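Long-range contacts in extracellular solute-binding protein, family 1 (Bifidobacterium longum subsp. infantis, PDB 6FTH), which probably binds human milk oligosaccharides outside the cell and hands them to an ABC transporter for import: residues D325-D330 with E436-H441; Q168-W173 with I312-P317; P28-L33 with D351-L356; V34-A39 with W62-E67. All coordinates share one frame; numbering follows the deposited sequence.

Interaction 1 (D325-D330 with E436-H441); sequences DKTVWD and EEQRSH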
# COMPACT_ATOMS: atom_id res chain seq x y z
N ASP A 325 11.98 2.86 23.09
CA ASP A 325 10.97 3.90 22.97
C ASP A 325 11.17 4.77 21.73
O ASP A 325 10.21 5.40 21.28
CB ASP A 325 10.98 4.78 24.22
CG ASP A 325 10.24 4.16 25.40
OD1 ASP A 325 9.66 3.06 25.25
OD2 ASP A 325 10.23 4.78 26.48
N LYS A 326 12.37 4.81 21.17
CA LYS A 326 12.66 5.59 19.98
C LYS A 326 12.58 4.75 18.72
O LYS A 326 12.67 5.29 17.61
CB LYS A 326 14.04 6.27 20.07
CG LYS A 326 14.16 7.38 21.11
CD LYS A 326 15.62 7.95 21.18
CE LYS A 326 16.58 7.15 22.12
NZ LYS A 326 17.83 6.44 21.53
N THR A 327 12.41 3.43 18.85
CA THR A 327 12.26 2.54 17.71
C THR A 327 10.81 2.61 17.24
O THR A 327 9.88 2.58 18.05
CB THR A 327 12.60 1.12 18.15
OG1 THR A 327 13.91 1.07 18.74
CG2 THR A 327 12.63 0.17 16.95
N VAL A 328 10.62 2.70 15.94
CA VAL A 328 9.30 2.95 15.36
C VAL A 328 8.94 1.78 14.46
O VAL A 328 9.70 0.82 14.34
CB VAL A 328 9.24 4.30 14.63
CG1 VAL A 328 9.49 5.42 15.64
CG2 VAL A 328 10.25 4.37 13.44
N TRP A 329 7.76 1.85 13.83
CA TRP A 329 7.41 0.94 12.76
C TRP A 329 6.67 1.75 11.70
O TRP A 329 6.23 2.88 11.95
CB TRP A 329 6.62 -0.30 13.25
CG TRP A 329 6.37 -1.27 12.15
CD1 TRP A 329 5.16 -1.60 11.60
CD2 TRP A 329 7.36 -1.99 11.41
NE1 TRP A 329 5.33 -2.48 10.57
CE2 TRP A 329 6.67 -2.74 10.43
CE3 TRP A 329 8.75 -2.06 11.46
CZ2 TRP A 329 7.34 -3.55 9.53
CZ3 TRP A 329 9.41 -2.87 10.55
CH2 TRP A 329 8.70 -3.59 9.61
N ASP A 330 6.58 1.19 10.50
CA ASP A 330 5.97 1.85 9.35
C ASP A 330 4.62 2.44 9.71
O ASP A 330 3.78 1.78 10.32
CB ASP A 330 5.83 0.80 8.22
CG ASP A 330 5.32 1.37 6.93
OD1 ASP A 330 4.08 1.54 6.80
OD2 ASP A 330 6.18 1.63 6.04
N GLU A 436 1.31 -1.96 17.49
CA GLU A 436 0.69 -0.81 18.14
C GLU A 436 1.66 -0.08 19.05
O GLU A 436 1.68 1.15 19.08
CB GLU A 436 -0.57 -1.22 18.90
CG GLU A 436 -1.80 -1.19 18.04
CD GLU A 436 -3.10 -1.07 18.84
OE1 GLU A 436 -3.74 -2.12 19.06
OE2 GLU A 436 -3.48 0.06 19.22
N GLU A 437 2.49 -0.82 19.77
CA GLU A 437 3.46 -0.18 20.64
C GLU A 437 4.46 0.65 19.84
O GLU A 437 4.67 1.83 20.13
CB GLU A 437 4.16 -1.21 21.53
CG GLU A 437 5.24 -0.61 22.41
CD GLU A 437 4.73 0.36 23.44
OE1 GLU A 437 3.64 0.15 23.99
OE2 GLU A 437 5.45 1.34 23.75
N GLN A 438 5.11 0.05 18.83
CA GLN A 438 6.13 0.82 18.11
C GLN A 438 5.51 1.98 17.33
O GLN A 438 6.09 3.06 17.25
CB GLN A 438 6.96 -0.07 17.20
CG GLN A 438 8.03 -0.81 17.95
CD GLN A 438 8.85 -1.74 17.10
OE1 GLN A 438 8.43 -2.17 16.02
NE2 GLN A 438 10.05 -2.05 17.58
N ARG A 439 4.32 1.78 16.77
CA ARG A 439 3.66 2.89 16.07
C ARG A 439 3.28 4.02 17.02
O ARG A 439 3.22 5.18 16.59
CB ARG A 439 2.46 2.40 15.27
CG ARG A 439 2.88 1.69 13.98
CD ARG A 439 1.79 0.99 13.24
NE ARG A 439 0.58 1.77 12.99
CZ ARG A 439 0.17 2.24 11.79
NH1 ARG A 439 0.90 2.10 10.72
NH2 ARG A 439 -1.00 2.82 11.67
N SER A 440 3.13 3.73 18.31
CA SER A 440 2.79 4.78 19.26
C SER A 440 3.99 5.63 19.63
O SER A 440 3.81 6.63 20.34
CB SER A 440 2.16 4.19 20.52
OG SER A 440 3.11 3.61 21.40
N HIS A 441 5.19 5.31 19.15
CA HIS A 441 6.40 6.04 19.46
C HIS A 441 6.66 7.21 18.52
O HIS A 441 7.74 7.80 18.58
CB HIS A 441 7.59 5.09 19.40
CG HIS A 441 7.50 3.96 20.38
ND1 HIS A 441 8.36 2.89 20.36
CD2 HIS A 441 6.67 3.75 21.44
CE1 HIS A 441 8.06 2.05 21.33
NE2 HIS A 441 7.04 2.56 22.01
O HOH W 1 10.22 8.09 19.21

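Interaction 2 (Q168-W173 with I312-P317); sequences QVPTTW and IPIPVP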
# COMPACT_ATOMS: atom_id res chain seq x y z
N GLN A 168 14.87 -16.41 22.25
CA GLN A 168 13.83 -15.41 22.42
C GLN A 168 13.69 -14.60 21.14
O GLN A 168 14.58 -14.54 20.30
CB GLN A 168 14.19 -14.48 23.57
CG GLN A 168 14.20 -15.19 24.92
CD GLN A 168 14.43 -14.25 26.09
OE1 GLN A 168 14.44 -13.03 25.92
NE2 GLN A 168 14.61 -14.81 27.27
N VAL A 169 12.53 -13.96 21.00
CA VAL A 169 12.34 -13.01 19.89
C VAL A 169 13.42 -11.93 19.98
O VAL A 169 13.61 -11.34 21.06
CB VAL A 169 10.94 -12.41 19.95
CG1 VAL A 169 10.84 -11.21 19.01
CG2 VAL A 169 9.92 -13.45 19.57
N PRO A 170 14.13 -11.62 18.90
CA PRO A 170 15.22 -10.64 19.00
C PRO A 170 14.69 -9.21 19.07
O PRO A 170 13.73 -8.86 18.38
CB PRO A 170 16.00 -10.86 17.69
CG PRO A 170 14.96 -11.38 16.75
CD PRO A 170 14.09 -12.26 17.57
N THR A 171 15.36 -8.39 19.89
CA THR A 171 14.95 -6.99 20.07
C THR A 171 16.03 -5.98 19.71
O THR A 171 15.78 -4.78 19.85
CB THR A 171 14.49 -6.72 21.50
OG1 THR A 171 15.61 -6.77 22.40
CG2 THR A 171 13.40 -7.70 21.93
N THR A 172 17.20 -6.43 19.25
CA THR A 172 18.25 -5.55 18.75
C THR A 172 18.84 -6.18 17.49
O THR A 172 18.67 -7.38 17.23
CB THR A 172 19.41 -5.40 19.76
OG1 THR A 172 20.07 -6.67 19.87
CG2 THR A 172 18.93 -4.93 21.13
N TRP A 173 19.54 -5.37 16.68
CA TRP A 173 20.23 -5.91 15.51
C TRP A 173 21.21 -7.03 15.88
O TRP A 173 21.34 -8.01 15.14
CB TRP A 173 20.96 -4.82 14.73
CG TRP A 173 20.05 -3.97 13.86
CD1 TRP A 173 18.69 -4.05 13.73
CD2 TRP A 173 20.47 -2.91 13.00
NE1 TRP A 173 18.24 -3.10 12.85
CE2 TRP A 173 19.31 -2.40 12.37
CE3 TRP A 173 21.71 -2.35 12.69
CZ2 TRP A 173 19.36 -1.33 11.46
CZ3 TRP A 173 21.76 -1.31 11.78
CH2 TRP A 173 20.60 -0.80 11.19
N ILE A 312 5.04 -15.59 13.40
CA ILE A 312 4.40 -14.47 14.08
C ILE A 312 4.96 -13.15 13.56
O ILE A 312 6.12 -13.09 13.08
CB ILE A 312 4.59 -14.54 15.61
CG1 ILE A 312 6.06 -14.38 15.99
CG2 ILE A 312 4.02 -15.87 16.13
CD1 ILE A 312 6.33 -14.30 17.49
N PRO A 313 4.20 -12.07 13.65
CA PRO A 313 4.75 -10.74 13.39
C PRO A 313 5.47 -10.29 14.64
O PRO A 313 4.95 -10.45 15.75
CB PRO A 313 3.49 -9.88 13.15
CG PRO A 313 2.28 -10.81 13.41
CD PRO A 313 2.81 -11.99 14.14
N ILE A 314 6.65 -9.72 14.46
CA ILE A 314 7.38 -9.16 15.60
C ILE A 314 7.65 -7.67 15.46
O ILE A 314 7.86 -7.17 14.35
CB ILE A 314 8.72 -9.87 15.84
CG1 ILE A 314 9.60 -9.81 14.60
CG2 ILE A 314 8.48 -11.28 16.34
CD1 ILE A 314 11.05 -10.23 14.86
N PRO A 315 7.70 -6.96 16.58
CA PRO A 315 8.23 -5.59 16.53
C PRO A 315 9.63 -5.61 15.92
O PRO A 315 10.39 -6.58 16.08
CB PRO A 315 8.28 -5.19 18.00
CG PRO A 315 7.24 -6.11 18.68
CD PRO A 315 7.36 -7.38 17.95
N VAL A 316 9.99 -4.54 15.22
CA VAL A 316 11.30 -4.57 14.56
C VAL A 316 12.40 -4.46 15.61
O VAL A 316 12.27 -3.68 16.56
CB VAL A 316 11.41 -3.45 13.52
CG1 VAL A 316 11.57 -2.04 14.17
CG2 VAL A 316 12.57 -3.73 12.53
N PRO A 317 13.49 -5.22 15.50
CA PRO A 317 14.61 -5.03 16.43
C PRO A 317 15.24 -3.65 16.30
O PRO A 317 15.33 -3.08 15.21
CB PRO A 317 15.60 -6.13 16.01
CG PRO A 317 14.70 -7.22 15.45
CD PRO A 317 13.67 -6.42 14.65
O HOH W 2 11.31 -7.47 18.47

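Interaction 3 (P28-L33 with D351-L356); sequences PIVSVL and DAALKL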
# COMPACT_ATOMS: atom_id res chain seq x y z
N PRO A 28 -31.27 8.57 -19.08
CA PRO A 28 -29.95 9.15 -19.38
C PRO A 28 -28.90 8.07 -19.46
O PRO A 28 -28.90 7.11 -18.68
CB PRO A 28 -29.70 10.10 -18.20
CG PRO A 28 -30.58 9.59 -17.10
CD PRO A 28 -31.78 9.02 -17.78
N ILE A 29 -27.99 8.23 -20.42
CA ILE A 29 -26.88 7.30 -20.62
C ILE A 29 -25.65 7.85 -19.93
O ILE A 29 -25.35 9.05 -20.00
CB ILE A 29 -26.62 7.02 -22.11
CG1 ILE A 29 -27.86 6.42 -22.77
CG2 ILE A 29 -25.46 6.04 -22.25
CD1 ILE A 29 -27.72 6.27 -24.28
N VAL A 30 -24.94 6.98 -19.23
CA VAL A 30 -23.70 7.31 -18.53
C VAL A 30 -22.70 6.24 -18.92
O VAL A 30 -22.93 5.06 -18.66
CB VAL A 30 -23.89 7.31 -17.00
CG1 VAL A 30 -22.57 7.64 -16.30
CG2 VAL A 30 -24.98 8.30 -16.58
N SER A 31 -21.62 6.64 -19.57
CA SER A 31 -20.53 5.71 -19.84
C SER A 31 -19.63 5.63 -18.61
O SER A 31 -19.34 6.65 -17.98
CB SER A 31 -19.71 6.14 -21.05
OG SER A 31 -19.27 7.49 -20.96
N VAL A 32 -19.24 4.41 -18.25
CA VAL A 32 -18.46 4.17 -17.04
C VAL A 32 -17.27 3.29 -17.38
O VAL A 32 -17.42 2.09 -17.66
CB VAL A 32 -19.30 3.53 -15.93
CG1 VAL A 32 -18.46 3.39 -14.67
CG2 VAL A 32 -20.54 4.34 -15.64
N LEU A 33 -16.07 3.87 -17.34
CA LEU A 33 -14.85 3.08 -17.44
C LEU A 33 -14.51 2.54 -16.06
O LEU A 33 -14.47 3.29 -15.08
CB LEU A 33 -13.70 3.95 -17.95
CG LEU A 33 -12.31 3.31 -17.86
CD1 LEU A 33 -12.17 2.14 -18.80
CD2 LEU A 33 -11.23 4.37 -18.16
N ASP A 351 -26.10 14.90 -13.54
CA ASP A 351 -26.97 14.56 -12.41
C ASP A 351 -27.08 13.05 -12.25
O ASP A 351 -27.01 12.53 -11.13
CB ASP A 351 -28.35 15.16 -12.62
CG ASP A 351 -28.35 16.67 -12.49
OD1 ASP A 351 -27.61 17.20 -11.63
OD2 ASP A 351 -29.08 17.34 -13.26
N ALA A 352 -27.25 12.33 -13.36
CA ALA A 352 -27.29 10.88 -13.30
C ALA A 352 -25.95 10.33 -12.80
O ALA A 352 -25.92 9.37 -12.02
CB ALA A 352 -27.61 10.31 -14.67
N ALA A 353 -24.84 10.92 -13.25
CA ALA A 353 -23.53 10.44 -12.83
C ALA A 353 -23.29 10.68 -11.34
O ALA A 353 -22.69 9.84 -10.65
CB ALA A 353 -22.44 11.11 -13.66
N LEU A 354 -23.72 11.84 -10.83
CA LEU A 354 -23.61 12.15 -9.41
C LEU A 354 -24.53 11.27 -8.57
O LEU A 354 -24.18 10.87 -7.46
CB LEU A 354 -23.89 13.63 -9.19
CG LEU A 354 -22.83 14.58 -9.78
CD1 LEU A 354 -23.33 16.04 -9.77
CD2 LEU A 354 -21.49 14.46 -9.02
N LYS A 355 -25.71 10.93 -9.10
CA LYS A 355 -26.57 9.98 -8.42
C LYS A 355 -25.90 8.61 -8.36
O LYS A 355 -25.97 7.92 -7.34
CB LYS A 355 -27.92 9.88 -9.12
CG LYS A 355 -28.77 8.75 -8.58
CD LYS A 355 -30.26 8.99 -8.71
CE LYS A 355 -30.70 9.07 -10.12
NZ LYS A 355 -32.19 8.81 -10.23
N LEU A 356 -25.23 8.22 -9.45
CA LEU A 356 -24.47 6.97 -9.45
C LEU A 356 -23.37 6.97 -8.39
O LEU A 356 -23.18 5.97 -7.67
CB LEU A 356 -23.87 6.73 -10.84
CG LEU A 356 -22.94 5.54 -11.02
CD1 LEU A 356 -23.71 4.24 -10.78
CD2 LEU A 356 -22.34 5.53 -12.42

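Interaction 4 (V34-A39 with W62-E67); sequences VVKRPA and WQEVSE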
# COMPACT_ATOMS: atom_id res chain seq x y z
N VAL A 34 -14.27 1.23 -15.99
CA VAL A 34 -13.84 0.60 -14.74
C VAL A 34 -12.55 -0.16 -15.00
O VAL A 34 -12.53 -1.08 -15.82
CB VAL A 34 -14.90 -0.36 -14.17
CG1 VAL A 34 -14.46 -0.86 -12.78
CG2 VAL A 34 -16.28 0.26 -14.14
N VAL A 35 -11.50 0.23 -14.31
CA VAL A 35 -10.23 -0.49 -14.32
C VAL A 35 -10.37 -1.59 -13.28
O VAL A 35 -10.69 -1.32 -12.12
CB VAL A 35 -9.06 0.45 -13.99
CG1 VAL A 35 -7.74 -0.29 -14.05
CG2 VAL A 35 -9.05 1.67 -14.93
N LYS A 36 -10.20 -2.84 -13.72
CA LYS A 36 -10.60 -4.01 -12.96
C LYS A 36 -9.43 -4.68 -12.23
O LYS A 36 -8.33 -4.84 -12.76
CB LYS A 36 -11.24 -5.05 -13.89
CG LYS A 36 -12.55 -4.61 -14.54
CD LYS A 36 -13.76 -4.51 -13.59
CE LYS A 36 -14.19 -5.84 -13.00
NZ LYS A 36 -14.38 -6.87 -14.09
N ARG A 37 -9.71 -5.12 -11.01
CA ARG A 37 -8.81 -6.01 -10.30
C ARG A 37 -8.71 -7.34 -11.05
O ARG A 37 -9.69 -7.80 -11.64
CB ARG A 37 -9.39 -6.30 -8.93
CG ARG A 37 -8.50 -7.04 -7.97
CD ARG A 37 -9.33 -7.49 -6.81
NE ARG A 37 -8.57 -8.12 -5.75
CZ ARG A 37 -8.20 -9.40 -5.73
NH1 ARG A 37 -8.48 -10.21 -6.75
NH2 ARG A 37 -7.53 -9.88 -4.69
N PRO A 38 -7.56 -7.99 -11.01
CA PRO A 38 -7.51 -9.37 -11.49
C PRO A 38 -8.50 -10.25 -10.73
O PRO A 38 -8.89 -9.95 -9.59
CB PRO A 38 -6.06 -9.80 -11.21
CG PRO A 38 -5.28 -8.54 -11.23
CD PRO A 38 -6.22 -7.48 -10.64
N ALA A 39 -8.93 -11.32 -11.38
CA ALA A 39 -9.73 -12.40 -10.78
C ALA A 39 -11.19 -12.03 -10.60
O ALA A 39 -11.92 -12.78 -9.93
CB ALA A 39 -9.18 -12.88 -9.44
N TRP A 62 -20.95 0.12 -19.59
CA TRP A 62 -19.72 -0.27 -18.90
C TRP A 62 -18.61 -0.48 -19.92
O TRP A 62 -18.83 -1.06 -21.00
CB TRP A 62 -19.92 -1.57 -18.11
CG TRP A 62 -20.96 -1.56 -17.01
CD1 TRP A 62 -22.20 -2.13 -17.05
CD2 TRP A 62 -20.83 -0.99 -15.69
NE1 TRP A 62 -22.85 -1.94 -15.86
CE2 TRP A 62 -22.04 -1.25 -15.01
CE3 TRP A 62 -19.82 -0.28 -15.04
CZ2 TRP A 62 -22.26 -0.82 -13.71
CZ3 TRP A 62 -20.05 0.14 -13.75
CH2 TRP A 62 -21.26 -0.14 -13.10
N GLN A 63 -17.42 -0.01 -19.58
CA GLN A 63 -16.20 -0.30 -20.32
C GLN A 63 -15.18 -0.78 -19.31
O GLN A 63 -14.88 -0.07 -18.35
CB GLN A 63 -15.68 0.96 -21.02
CG GLN A 63 -14.43 0.72 -21.84
CD GLN A 63 -13.82 2.01 -22.37
OE1 GLN A 63 -14.46 3.07 -22.36
NE2 GLN A 63 -12.58 1.93 -22.83
N GLU A 64 -14.67 -1.99 -19.49
CA GLU A 64 -13.73 -2.58 -18.56
C GLU A 64 -12.35 -2.70 -19.18
O GLU A 64 -12.21 -3.01 -20.37
CB GLU A 64 -14.20 -3.96 -18.13
CG GLU A 64 -15.51 -3.93 -17.40
CD GLU A 64 -16.06 -5.32 -17.16
OE1 GLU A 64 -15.89 -5.86 -16.06
OE2 GLU A 64 -16.64 -5.89 -18.12
N VAL A 65 -11.33 -2.44 -18.38
CA VAL A 65 -9.93 -2.59 -18.79
C VAL A 65 -9.13 -3.18 -17.64
O VAL A 65 -9.42 -2.92 -16.46
CB VAL A 65 -9.33 -1.25 -19.23
CG1 VAL A 65 -10.17 -0.65 -20.35
CG2 VAL A 65 -9.26 -0.29 -18.05
N SER A 66 -8.13 -3.98 -17.97
CA SER A 66 -7.24 -4.51 -16.94
C SER A 66 -6.32 -3.42 -16.42
O SER A 66 -6.12 -2.37 -17.05
CB SER A 66 -6.38 -5.65 -17.49
OG SER A 66 -5.42 -5.15 -18.40
N GLU A 67 -5.74 -3.67 -15.25
CA GLU A 67 -4.78 -2.74 -14.68
C GLU A 67 -3.55 -2.62 -15.57
O GLU A 67 -3.05 -1.51 -15.79
CB GLU A 67 -4.43 -3.18 -13.26
CG GLU A 67 -5.57 -2.92 -12.28
CD GLU A 67 -5.35 -3.47 -10.88
OE1 GLU A 67 -4.54 -4.40 -10.66
OE2 GLU A 67 -6.04 -2.95 -9.98
O HOH W 3 -6.48 -6.34 -13.98

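Interaction 1 (D325-D330 with E436-H441)
Val328 and Gln438 bring the two backbones to 4.7 Å between their CA atoms, where the extended loop 325-330 passes over the last turn of the short helix 436-439 and the residues that follow it. His441 is held at both ring nitrogens. Its ND1 donates to Thr327 O at 2.8 Å, the acceptor lying close to the ring plane; ND1 sits nearly in line with the C=O bond, and the hydrogen bond itself is moderately bent (156°). At the other end of the ring NE2 donates to Glu437 OE2 at 2.7 Å, meeting the carboxylate on its anti side. With a hydrogen-bond partner at each nitrogen the imidazole can hardly flip, and Asp325 CA rests on one face in a CH-pi contact, 4.0 Å from the ring centroid. A leucine in place of His441 would probably leave Thr327 O without this donor and the Glu437 carboxylate free to swing.

Gln438 extends beside Thr327, its NE2 3.5 Å from Thr327 CG2 on the way to Val316 O, while its CB and OE1 lie against Trp329 CB. Arg439 bends at CG-CD (chi3 50°), which turns NH1 back to Asp330 O at 2.9 Å, on a lone pair in the carbonyl plane; the same nitrogen also serves Ser332 O. Arginine suits its place because its long chain can reach Asp330 O, and histidine because ND1 can serve Thr327 O. Since both ring nitrogens donate, His441 carries two protons in this reading and is probably cationic, a state the Glu437 carboxylate would favour.

Interaction 2 (Q168-W173 with I312-P317)
The indole of Trp173 meets Pro317 obliquely: NE1 lies 3.7 Å from Pro317 O and CD1 4.4 Å from Pro317 CB. That closeness is not a direct bond, for NE1 and Pro317 O both pair with the hydroxyl of Ser219, while Tyr257 stacks on the indole. The pyrrolidine ring of Pro317 is wedged among backbone carbonyls, its CG 3.5 Å from Pro170 O and its CB at a like distance from Thr172 O. Proline fits here: it has no N-H to satisfy, and its compact ring sits against the bend of residues 170-172.

The two segments belong to a lobe of the periplasmic-binding-protein type of fold. Residues 312-313 lie in strand 311-313, at the margin of a mixed sheet beside strand 154-158. The loop containing 168-173 links helix 159-165 to helix 173-185, and Thr172 is the N-cap of the second helix, its OG1 accepting from Glu175 N.

Farther along, Val169 and Ile314 lie alongside, pointing opposite ways, with Val169 CG1 touching Ile314 CG2 at 3.6 Å. Ile314 holds CG1 in the crowded position between N and the carbonyl carbon (chi1 57°), leaving CG2 turned to the valine. The other methyl of Val169, CG2, comes within 4.2 Å of Ile312 CD1. Between these apolar patches a water donates to Pro170 O at 2.8 Å and to Pro315 O at 2.7 Å.

Interaction 3 (P28-L33 with D351-L356)
Strand 29-33 and helix 351-356 pass with their axes 8.7 Å apart at closest approach, their N-to-C directions 55° from each other; Val30 and Ala353 are the nearest pair over the middle, 6.5 Å between CA atoms. Alternate residues face the helix: Pro28, just before the strand, then Val30 and Val32. The methyl of Ala352 lies between two of them, 3.9 Å from Pro28 CG and 3.8 Å from Val30 CG2. Alanine suits the spot, since one carbon lets the helix settle close to the strand. Val30 divides its branches, CG2 resting on Ala352 while CG1, set opposite the backbone nitrogen (chi1 179°), looks along the strand to Ala353 CB and Leu356 CD2. One helical turn after Ala352, the longer Leu356 reaches farther and meets Val32 tip to tip, its CD2 3.9 Å from Val32 CG2.

Helix 350-360 thus packs against one side of the mixed sheet, with Ala353 also on Val86 of the neighbouring strand and on Leu343. The side-chain contacts are all apolar, so the contact depends on close fit and on exclusion of water rather than on directed bonds, while the strand's polar backbone pairs within the sheet, Val30 and Val32 with Glu61.

Interaction 4 (V34-A39 with W62-E67)
Lys36 folds back through successive turns at chi2 (-70°), chi3 and chi4, while Glu64 stretches out beyond CG; the hooked lysine thereby brings NZ to Glu64 OE1 at 2.7 Å. This salt bridge meets the oxygen nearly in line with its C-O bond. Both atoms have further partners, NZ giving to Asp41 O and OE1 accepting from Ile43 N, so the pair ties the strands to the residues that follow strand 29-36. An alanine in place of Lys36 would probably leave Glu64 without this cation and Asp41 O without the ammonium donor.

Beneath it the backbones run parallel: Val34 N bonds Gln63 O, Val65 N bonds Val34 O, and Lys36 N bonds Val65 O at 2.8 Å. On the face of Val34 and Glu64, Val34 CG2 abuts the edge of the Trp62 ring, 3.7 Å from CE3. On the other, Val35 CG2 meets Val65 CG2 at 3.7 Å, beta-branched residues that suit extended chain, and Val35 CG1 touches Glu67 CG, the two side chains crossing at about a right angle. Glu67 then sends OE2 to His89 and Arg408. A water donates to Lys36 O and accepts from Glu67 N.

Strands 29-36 and 59-66 belong to a beta-alpha-beta unit in which helix 47-56 connects the two. Ser66 N-caps helix 67-80, whose Trp70 packs on Val35 and Val65, and strand 86-88 lies on the other side of 29-36.

How the interactions relate
The four contacts fall into two pairs on opposite sides of the chain's centre, as expected for a two-lobed solute-binding protein. Interactions 1 and 2, with centres 13 Å apart, touch directly: Gln438 NE2 probably bonds Val316 O at 2.9 Å, and Trp329 packs on Val316. Interactions 3 and 4, 18 Å apart between centres, share strand 29-36, and Val32 O accepts a probable bond from Gln63 N at 2.8 Å. Across the molecule interactions 1 and 4 approach to about 20 Å between nearest atoms. Interaction 4 is nested within the chain loop closed by interaction 3, as is interaction 2. The oligosaccharide probably binds between the lobes, as is typical of this family.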